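5-Carboxyvanillate Decarboxylase (Novosphingobium aromaticivorans, PDB 4QRN) probably catalyses removal of a carboxyl group from 5-carboxyvanillate at a manganese-containing active site of the amidohydrolase type. Local coordinates at residues R198-I209 with Y254-G262; I148-Q156 with F174-Q184. All coordinates share one frame; numbering follows the deposited sequence.

Contact 1 (R198-I209 with Y254-G262); sequences RALVEVDQPLYI and YPSLQIMVG
Arg-198 sets its CD at the edge of the Tyr-254 ring, 3.3 Å from Tyr-254 OH, and a water ties its NH1 to that same hydroxyl, which also bonds Asp-194. Val-201 packs on the type I turn Tyr-254 to Leu-257: its CG2 lies 3.8 Å from Tyr-254 CD1, and CG1 touches Ser-256 OG. A Schellman motif ends the helix at Asp-204; OD1 reaches Ser-256 OG through water, and OD2 forms a salt bridge with Lys-372. Pro-206 runs alongside Met-260, CG 3.7 Å from Met-260 CE. From here the chains pair as parallel strands. Leu-207 N donates to Gln-258 O, Met-260 N to Leu-207 O and Ile-209 N to Met-260 O, at 2.8 to 3.1 Å. Tyr-208, its CG anti to N (chi1 -158°), turns one ring face to Met-260 O; CD2 meets Met-260 CB at 3.6 Å, and the sulfur makes an oblique Met-aromatic contact. Tyr-208 OH lies 3.3 Å from Gly-262 CA, where a side chain would clash, and bonds Thr-309 and the manganese ligand Glu-41. A phenylalanine here would lack the hydroxyl and would probably leave Glu-41 OE1 and Thr-309 OG1 each short of one hydrogen-bond partner. Ile-209 crosses Ile-259 obliquely, methyl against methyl. Strand 207-209 thus runs between strands 177-179 and 259-261, with helix 233-248 packed on Ile-209, Ile-259 and Val-261, and Phe-197 of helix 194-203 on Leu-207 and Leu-257.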
loop_
_atom_site.group_PDB
_atom_site.type_symbol
_atom_site.label_atom_id
_atom_site.label_comp_id
_atom_site.label_asym_id
_atom_site.label_seq_id
_atom_site.Cartn_x
_atom_site.Cartn_y
_atom_site.Cartn_z
ATOM N N ARG A 198 27.340 4.122 -4.467
ATOM C CA ARG A 198 28.608 4.023 -5.182
ATOM C C ARG A 198 29.274 2.687 -4.846
ATOM O O ARG A 198 29.792 2.000 -5.740
ATOM C CB ARG A 198 29.527 5.185 -4.823
ATOM C CG ARG A 198 29.103 6.513 -5.465
ATOM C CD ARG A 198 29.455 6.662 -6.944
ATOM N NE ARG A 198 30.904 6.711 -7.109
ATOM C CZ ARG A 198 31.651 7.783 -6.864
ATOM N NH1 ARG A 198 31.072 8.937 -6.555
ATOM N NH2 ARG A 198 32.976 7.696 -6.952
ATOM N N ALA A 199 29.266 2.302 -3.577
ATOM C CA ALA A 199 29.914 1.066 -3.168
ATOM C C ALA A 199 29.201 -0.166 -3.713
ATOM O O ALA A 199 29.858 -1.112 -4.144
ATOM C CB ALA A 199 30.020 1.003 -1.640
ATOM N N LEU A 200 27.867 -0.166 -3.690
ATOM C CA LEU A 200 27.110 -1.293 -4.236
ATOM C C LEU A 200 27.415 -1.509 -5.707
ATOM O O LEU A 200 27.547 -2.644 -6.147
ATOM C CB LEU A 200 25.600 -1.063 -4.051
ATOM C CG LEU A 200 25.116 -1.187 -2.613
ATOM C CD1 LEU A 200 23.727 -0.543 -2.456
ATOM C CD2 LEU A 200 25.098 -2.654 -2.238
ATOM N N VAL A 201 27.548 -0.422 -6.456
ATOM C CA VAL A 201 27.856 -0.568 -7.868
ATOM C C VAL A 201 29.304 -1.048 -8.039
ATOM O O VAL A 201 29.580 -1.871 -8.909
ATOM C CB VAL A 201 27.574 0.748 -8.603
ATOM C CG1 VAL A 201 28.200 0.775 -10.014
ATOM C CG2 VAL A 201 26.050 1.010 -8.639
ATOM N N GLU A 202 30.224 -0.564 -7.206
ATOM C CA GLU A 202 31.620 -1.024 -7.258
ATOM C C GLU A 202 31.748 -2.534 -7.027
ATOM O O GLU A 202 32.511 -3.206 -7.711
ATOM C CB GLU A 202 32.470 -0.274 -6.237
ATOM C CG GLU A 202 32.736 1.175 -6.638
ATOM C CD GLU A 202 33.206 2.081 -5.511
ATOM O OE1 GLU A 202 33.344 1.624 -4.356
ATOM O OE2 GLU A 202 33.447 3.272 -5.800
ATOM N N VAL A 203 31.031 -3.065 -6.044
ATOM C CA VAL A 203 31.075 -4.507 -5.782
ATOM C C VAL A 203 30.059 -5.280 -6.631
ATOM O O VAL A 203 30.067 -6.514 -6.649
ATOM C CB VAL A 203 30.867 -4.860 -4.276
ATOM C CG1 VAL A 203 31.969 -4.221 -3.397
ATOM C CG2 VAL A 203 29.479 -4.482 -3.797
ATOM N N ASP A 204 29.223 -4.544 -7.366
ATOM C CA ASP A 204 28.146 -5.094 -8.209
ATOM C C ASP A 204 27.219 -6.039 -7.455
ATOM O O ASP A 204 26.973 -7.160 -7.890
ATOM C CB ASP A 204 28.713 -5.777 -9.461
ATOM C CG ASP A 204 27.641 -6.094 -10.482
ATOM O OD1 ASP A 204 26.649 -5.335 -10.580
ATOM O OD2 ASP A 204 27.781 -7.131 -11.160
ATOM N N GLN A 205 26.712 -5.575 -6.321
ATOM C CA GLN A 205 25.841 -6.404 -5.509
ATOM C C GLN A 205 24.497 -5.726 -5.319
ATOM O O GLN A 205 24.410 -4.493 -5.365
ATOM C CB GLN A 205 26.465 -6.681 -4.152
ATOM C CG GLN A 205 27.646 -7.609 -4.268
ATOM C CD GLN A 205 28.195 -8.027 -2.927
ATOM O OE1 GLN A 205 28.029 -7.318 -1.939
ATOM N NE2 GLN A 205 28.860 -9.192 -2.878
ATOM N N PRO A 206 23.463 -6.531 -5.060
ATOM C CA PRO A 206 22.134 -5.965 -4.825
ATOM C C PRO A 206 21.980 -5.417 -3.426
ATOM O O PRO A 206 22.622 -5.867 -2.462
ATOM C CB PRO A 206 21.214 -7.176 -5.002
ATOM C CG PRO A 206 22.090 -8.340 -4.574
ATOM C CD PRO A 206 23.445 -8.007 -5.086
ATOM N N LEU A 207 21.073 -4.450 -3.336
ATOM C CA LEU A 207 20.576 -3.916 -2.088
ATOM C C LEU A 207 19.206 -4.499 -1.825
ATOM O O LEU A 207 18.315 -4.348 -2.673
ATOM C CB LEU A 207 20.438 -2.400 -2.219
ATOM C CG LEU A 207 19.699 -1.712 -1.076
ATOM C CD1 LEU A 207 20.402 -1.926 0.290
ATOM C CD2 LEU A 207 19.549 -0.234 -1.372
ATOM N N TYR A 208 18.998 -5.131 -0.671
ATOM C CA TYR A 208 17.655 -5.548 -0.253
ATOM C C TYR A 208 17.128 -4.465 0.699
ATOM O O TYR A 208 17.728 -4.231 1.759
ATOM C CB TYR A 208 17.747 -6.915 0.439
ATOM C CG TYR A 208 16.443 -7.710 0.456
ATOM C CD1 TYR A 208 15.315 -7.270 1.145
ATOM C CD2 TYR A 208 16.339 -8.908 -0.235
ATOM C CE1 TYR A 208 14.127 -8.010 1.146
ATOM C CE2 TYR A 208 15.176 -9.663 -0.215
ATOM C CZ TYR A 208 14.076 -9.213 0.481
ATOM O OH TYR A 208 12.928 -9.972 0.475
ATOM N N ILE A 209 16.051 -3.777 0.311
ATOM C CA ILE A 209 15.425 -2.820 1.229
ATOM C C ILE A 209 14.330 -3.584 1.948
ATOM O O ILE A 209 13.284 -3.900 1.376
ATOM C CB ILE A 209 14.883 -1.566 0.549
ATOM C CG1 ILE A 209 16.002 -0.845 -0.190
ATOM C CG2 ILE A 209 14.287 -0.639 1.630
ATOM C CD1 ILE A 209 15.571 0.424 -0.915
ATOM N N TYR A 254 22.521 5.118 -11.568
ATOM C CA TYR A 254 23.212 3.841 -11.391
ATOM C C TYR A 254 22.463 2.748 -12.157
ATOM O O TYR A 254 21.728 1.959 -11.564
ATOM C CB TYR A 254 23.292 3.484 -9.898
ATOM C CG TYR A 254 24.068 4.508 -9.106
ATOM C CD1 TYR A 254 25.423 4.722 -9.369
ATOM C CD2 TYR A 254 23.455 5.289 -8.135
ATOM C CE1 TYR A 254 26.141 5.664 -8.669
ATOM C CE2 TYR A 254 24.175 6.239 -7.430
ATOM C CZ TYR A 254 25.512 6.428 -7.708
ATOM O OH TYR A 254 26.248 7.378 -7.027
ATOM N N PRO A 255 22.639 2.687 -13.484
ATOM C CA PRO A 255 21.821 1.765 -14.284
ATOM C C PRO A 255 22.046 0.298 -13.964
ATOM O O PRO A 255 21.153 -0.506 -14.239
ATOM C CB PRO A 255 22.247 2.079 -15.730
ATOM C CG PRO A 255 22.825 3.435 -15.662
ATOM C CD PRO A 255 23.420 3.604 -14.322
ATOM N N SER A 256 23.194 -0.067 -13.404
ATOM C CA SER A 256 23.423 -1.473 -13.063
ATOM C C SER A 256 22.779 -1.881 -11.739
ATOM O O SER A 256 22.665 -3.071 -11.467
ATOM C CB SER A 256 24.913 -1.791 -13.001
ATOM O OG SER A 256 25.543 -1.210 -11.880
ATOM N N LEU A 257 22.395 -0.912 -10.917
ATOM C CA LEU A 257 21.956 -1.234 -9.557
ATOM C C LEU A 257 20.685 -2.060 -9.525
ATOM O O LEU A 257 19.705 -1.717 -10.191
ATOM C CB LEU A 257 21.734 0.073 -8.805
ATOM C CG LEU A 257 21.240 -0.033 -7.367
ATOM C CD1 LEU A 257 22.321 -0.608 -6.472
ATOM C CD2 LEU A 257 20.796 1.343 -6.885
ATOM N N GLN A 258 20.706 -3.125 -8.728
ATOM C CA GLN A 258 19.523 -3.933 -8.484
ATOM C C GLN A 258 19.081 -3.718 -7.039
ATOM O O GLN A 258 19.885 -3.855 -6.118
ATOM C CB GLN A 258 19.807 -5.423 -8.700
ATOM C CG GLN A 258 20.326 -5.730 -10.105
ATOM C CD GLN A 258 19.301 -5.397 -11.178
ATOM O OE1 GLN A 258 18.166 -5.863 -11.113
ATOM N NE2 GLN A 258 19.676 -4.549 -12.144
ATOM N N ILE A 259 17.796 -3.392 -6.865
ATOM C CA ILE A 259 17.187 -3.307 -5.543
ATOM C C ILE A 259 16.142 -4.399 -5.420
ATOM O O ILE A 259 15.252 -4.527 -6.269
ATOM C CB ILE A 259 16.579 -1.925 -5.240
ATOM C CG1 ILE A 259 17.676 -0.854 -5.303
ATOM C CG2 ILE A 259 15.878 -1.968 -3.855
ATOM C CD1 ILE A 259 17.193 0.581 -4.999
ATOM N N MET A 260 16.267 -5.192 -4.354
ATOM C CA MET A 260 15.322 -6.241 -3.993
ATOM C C MET A 260 14.391 -5.766 -2.892
ATOM O O MET A 260 14.833 -5.095 -1.967
ATOM C CB MET A 260 16.107 -7.452 -3.471
ATOM C CG MET A 260 17.031 -8.098 -4.467
ATOM S SD MET A 260 18.146 -9.263 -3.654
ATOM C CE MET A 260 18.877 -10.025 -5.077
ATOM N N VAL A 261 13.121 -6.139 -3.006
ATOM C CA VAL A 261 12.169 -5.968 -1.915
ATOM C C VAL A 261 11.351 -7.244 -1.787
ATOM O O VAL A 261 11.197 -8.019 -2.743
ATOM C CB VAL A 261 11.239 -4.758 -2.100
ATOM C CG1 VAL A 261 12.006 -3.447 -1.966
ATOM C CG2 VAL A 261 10.513 -4.836 -3.435
ATOM N N GLY A 262 10.851 -7.458 -0.583
ATOM C CA GLY A 262 10.030 -8.600 -0.254
ATOM C C GLY A 262 8.546 -8.320 -0.375
ATOM O O GLY A 262 8.099 -7.351 -0.996
HETATM O O HOH W 1 28.327 9.806 -7.031
HETATM O O HOH W 2 25.524 -2.975 -9.616
HETATM O O HOH W 3 23.450 -3.933 -7.921
HETATM O O HOH W 4 11.147 -5.649 1.530
#

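Contact 2 (I148-Q156 with F174-Q184); sequences IGMGTVAPQ and FKGIQINSHTQ
Gly-149 and Gly-151 lie against the Phe-174 ring where the ends of strands 147-149 and 177-179, linked by a beta-alpha-beta crossover through helix 158-170, come together in the (beta/alpha)8 barrel expected of the amidohydrolase family; a single bridge pairs Gly-151 with Ile-177. The ring sits close to the backbone: Met-150 C is over one face, and Phe-174 CD2 lies 3.5 Å from Gly-151 N. A beta carbon on Gly-149 would clash with it. Three backbone bonds hold the pair, Lys-175 N to Gly-149 O, Gly-151 N to Gly-176 O and Gln-178 N to Gly-151 O; the second uses a lone pair in the carbonyl plane. Met-150 folds over the backbone of 176-177 rather than stretching out. Bends at chi2 (-73°) and chi3 (-88°) curl its thioether across Gly-176, leaving SD 3.5 Å from Gly-176 N and CE 3.5 Å from Ile-177 O, and there is little room for any side chain on that glycine. Ile-177 holds CG1 between its own N and carbonyl carbon (chi1 62°), which takes CD1 to Val-153 CG2 at 4.1 Å. The same valine methyl meets Ile-179 CG1 at 3.9 Å. Further on, Pro-155 CG leans on Thr-183 OG1 at 3.4 Å. A water spans Thr-152 OG1 and Asn-180 ND2. The asparagine's other end is held within its own segment: Gln-178 NE2, beside the metal ligand His-210, donates to Asn-180 OD1 at 2.9 Å.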
loop_
_atom_site.group_PDB
_atom_site.type_symbol
_atom_site.label_atom_id
_atom_site.label_comp_id
_atom_site.label_asym_id
_atom_site.label_seq_id
_atom_site.Cartn_x
_atom_site.Cartn_y
_atom_site.Cartn_z
ATOM N N ILE A 148 23.877 -18.222 3.582
ATOM C CA ILE A 148 24.451 -17.202 2.725
ATOM C C ILE A 148 24.200 -15.876 3.414
ATOM O O ILE A 148 23.110 -15.668 3.945
ATOM C CB ILE A 148 23.747 -17.208 1.341
ATOM C CG1 ILE A 148 23.909 -18.577 0.673
ATOM C CG2 ILE A 148 24.266 -16.077 0.448
ATOM C CD1 ILE A 148 22.808 -18.897 -0.334
ATOM N N GLY A 149 25.172 -14.974 3.416
ATOM C CA GLY A 149 25.008 -13.745 4.161
ATOM C C GLY A 149 24.784 -12.491 3.339
ATOM O O GLY A 149 25.387 -12.298 2.265
ATOM N N MET A 150 23.961 -11.599 3.904
ATOM C CA MET A 150 23.829 -10.204 3.483
ATOM C C MET A 150 24.357 -9.361 4.644
ATOM O O MET A 150 24.008 -9.599 5.797
ATOM C CB MET A 150 22.364 -9.852 3.200
ATOM C CG MET A 150 21.770 -10.638 2.034
ATOM S SD MET A 150 22.352 -10.119 0.413
ATOM C CE MET A 150 21.162 -8.826 0.036
ATOM N N GLY A 151 25.181 -8.369 4.343
ATOM C CA GLY A 151 25.707 -7.523 5.395
ATOM C C GLY A 151 24.702 -6.519 5.920
ATOM O O GLY A 151 23.739 -6.139 5.232
ATOM N N THR A 152 24.975 -6.063 7.144
ATOM C CA THR A 152 24.252 -4.960 7.766
ATOM C C THR A 152 25.165 -3.744 7.837
ATOM O O THR A 152 26.389 -3.894 7.993
ATOM C CB THR A 152 23.719 -5.377 9.178
ATOM O OG1 THR A 152 22.545 -4.640 9.511
ATOM C CG2 THR A 152 24.739 -5.198 10.292
ATOM N N VAL A 153 24.589 -2.557 7.694
ATOM C CA VAL A 153 25.387 -1.341 7.694
ATOM C C VAL A 153 24.763 -0.296 8.631
ATOM O O VAL A 153 23.792 -0.559 9.335
ATOM C CB VAL A 153 25.642 -0.794 6.251
ATOM C CG1 VAL A 153 26.403 -1.825 5.413
ATOM C CG2 VAL A 153 24.346 -0.362 5.556
ATOM N N ALA A 154 25.379 0.888 8.652
ATOM C CA ALA A 154 24.979 1.971 9.539
ATOM C C ALA A 154 24.892 3.230 8.698
ATOM O O ALA A 154 25.841 3.996 8.632
ATOM C CB ALA A 154 25.992 2.129 10.692
ATOM N N PRO A 155 23.758 3.452 8.012
ATOM C CA PRO A 155 23.672 4.558 7.051
ATOM C C PRO A 155 23.831 5.914 7.695
ATOM O O PRO A 155 24.063 6.889 6.980
ATOM C CB PRO A 155 22.291 4.373 6.420
ATOM C CG PRO A 155 22.013 2.901 6.585
ATOM C CD PRO A 155 22.549 2.602 7.955
ATOM N N GLN A 156 23.721 5.990 9.018
ATOM C CA GLN A 156 24.120 7.202 9.727
ATOM C C GLN A 156 25.537 7.633 9.368
ATOM O O GLN A 156 25.882 8.816 9.477
ATOM C CB GLN A 156 24.199 6.987 11.251
ATOM C CG GLN A 156 23.031 6.407 11.988
ATOM C CD GLN A 156 23.115 4.895 12.135
ATOM O OE1 GLN A 156 23.231 4.173 11.146
ATOM N NE2 GLN A 156 23.025 4.404 13.375
ATOM N N PHE A 174 29.927 -12.174 1.650
ATOM C CA PHE A 174 28.532 -11.787 1.564
ATOM C C PHE A 174 28.148 -11.473 0.130
ATOM O O PHE A 174 28.997 -11.161 -0.714
ATOM C CB PHE A 174 28.264 -10.568 2.430
ATOM C CG PHE A 174 28.392 -10.804 3.921
ATOM C CD1 PHE A 174 28.467 -12.079 4.483
ATOM C CD2 PHE A 174 28.406 -9.707 4.762
ATOM C CE1 PHE A 174 28.547 -12.246 5.857
ATOM C CE2 PHE A 174 28.486 -9.862 6.146
ATOM C CZ PHE A 174 28.573 -11.142 6.691
ATOM N N LYS A 175 26.844 -11.533 -0.135
ATOM C CA LYS A 175 26.315 -11.401 -1.498
ATOM C C LYS A 175 25.630 -10.068 -1.744
ATOM O O LYS A 175 25.201 -9.782 -2.859
ATOM C CB LYS A 175 25.377 -12.574 -1.789
ATOM C CG LYS A 175 26.093 -13.912 -1.749
ATOM C CD LYS A 175 27.216 -14.029 -2.766
ATOM C CE LYS A 175 27.795 -15.429 -2.769
ATOM N NZ LYS A 175 28.791 -15.560 -3.857
ATOM N N GLY A 176 25.574 -9.210 -0.730
ATOM C CA GLY A 176 24.941 -7.903 -0.837
ATOM C C GLY A 176 24.697 -7.414 0.564
ATOM O O GLY A 176 25.302 -7.931 1.513
ATOM N N ILE A 177 23.823 -6.415 0.692
ATOM C CA ILE A 177 23.480 -5.866 1.997
ATOM C C ILE A 177 21.963 -5.702 2.074
ATOM O O ILE A 177 21.267 -5.529 1.065
ATOM C CB ILE A 177 24.176 -4.512 2.368
ATOM C CG1 ILE A 177 23.776 -3.402 1.377
ATOM C CG2 ILE A 177 25.696 -4.708 2.474
ATOM C CD1 ILE A 177 24.114 -2.024 1.853
ATOM N N GLN A 178 21.485 -5.757 3.319
ATOM C CA GLN A 178 20.105 -5.402 3.627
ATOM C C GLN A 178 20.099 -4.112 4.419
ATOM O O GLN A 178 20.792 -4.001 5.430
ATOM C CB GLN A 178 19.445 -6.519 4.452
ATOM C CG GLN A 178 18.026 -6.138 4.906
ATOM C CD GLN A 178 17.333 -7.290 5.580
ATOM O OE1 GLN A 178 17.009 -8.290 4.935
ATOM N NE2 GLN A 178 17.100 -7.166 6.891
ATOM N N ILE A 179 19.311 -3.133 3.961
ATOM C CA ILE A 179 19.062 -1.919 4.725
ATOM C C ILE A 179 17.594 -1.967 5.128
ATOM O O ILE A 179 16.709 -2.237 4.304
ATOM C CB ILE A 179 19.405 -0.645 3.923
ATOM C CG1 ILE A 179 20.924 -0.589 3.691
ATOM C CG2 ILE A 179 18.897 0.621 4.663
ATOM C CD1 ILE A 179 21.402 0.633 2.901
ATOM N N ASN A 180 17.344 -1.730 6.411
ATOM C CA ASN A 180 16.022 -1.830 7.017
ATOM C C ASN A 180 15.301 -0.513 6.879
ATOM O O ASN A 180 15.020 0.192 7.852
ATOM C CB ASN A 180 16.210 -2.277 8.459
ATOM C CG ASN A 180 17.002 -3.527 8.516
ATOM O OD1 ASN A 180 16.527 -4.558 8.036
ATOM N ND2 ASN A 180 18.241 -3.452 9.035
ATOM N N SER A 181 15.049 -0.152 5.628
ATOM C CA SER A 181 14.362 1.057 5.230
ATOM C C SER A 181 14.978 2.287 5.899
ATOM O O SER A 181 16.195 2.441 5.817
ATOM C CB SER A 181 12.843 0.911 5.366
ATOM O OG SER A 181 12.226 1.817 4.491
ATOM N N HIS A 182 14.176 3.214 6.436
ATOM C CA HIS A 182 14.716 4.508 6.856
ATOM C C HIS A 182 15.784 4.370 7.950
ATOM O O HIS A 182 15.836 3.395 8.700
ATOM C CB HIS A 182 13.587 5.431 7.371
ATOM C CG HIS A 182 13.051 5.039 8.706
ATOM N ND1 HIS A 182 13.500 5.596 9.889
ATOM C CD2 HIS A 182 12.099 4.129 9.036
ATOM C CE1 HIS A 182 12.845 5.032 10.894
ATOM N NE2 HIS A 182 11.984 4.146 10.404
ATOM N N THR A 183 16.632 5.395 8.029
ATOM C CA THR A 183 17.548 5.521 9.150
ATOM C C THR A 183 17.189 6.791 9.886
ATOM O O THR A 183 17.378 7.903 9.367
ATOM C CB THR A 183 19.031 5.514 8.683
ATOM O OG1 THR A 183 19.338 4.210 8.188
ATOM C CG2 THR A 183 19.993 5.835 9.830
ATOM N N GLN A 184 16.601 6.614 11.064
ATOM C CA GLN A 184 16.230 7.754 11.910
ATOM C C GLN A 184 15.410 8.789 11.127
ATOM O O GLN A 184 15.601 9.999 11.259
ATOM C CB GLN A 184 17.475 8.340 12.579
ATOM C CG GLN A 184 18.063 7.314 13.532
ATOM C CD GLN A 184 19.385 7.732 14.119
ATOM O OE1 GLN A 184 19.523 8.846 14.611
ATOM N NE2 GLN A 184 20.371 6.843 14.065
HETATM O O HOH W 5 20.131 -5.643 8.602
HETATM O O HOH W 6 21.800 -2.153 7.218
#

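How the contacts relate
Coming from the N terminus, contact 2 closes first: 148-156 returns to 174-184 after helix 158-170, joining strand 147-149 to strand 177-179. Helix 194-203 then leads into contact 1, which closes a longer loop, through helices 220-225, 233-248 and 250-253, onto strand 259-261. The two loops are in series, neither nesting nor crossing. They meet side by side in the barrel, because strands 177-179 and 207-209 are neighbours: Tyr-208 N and Ile-177 O lie 2.9 Å apart, a probable hydrogen bond, as is Tyr-208 O with Ile-179 N. Together they link four strands that follow one another in the chain.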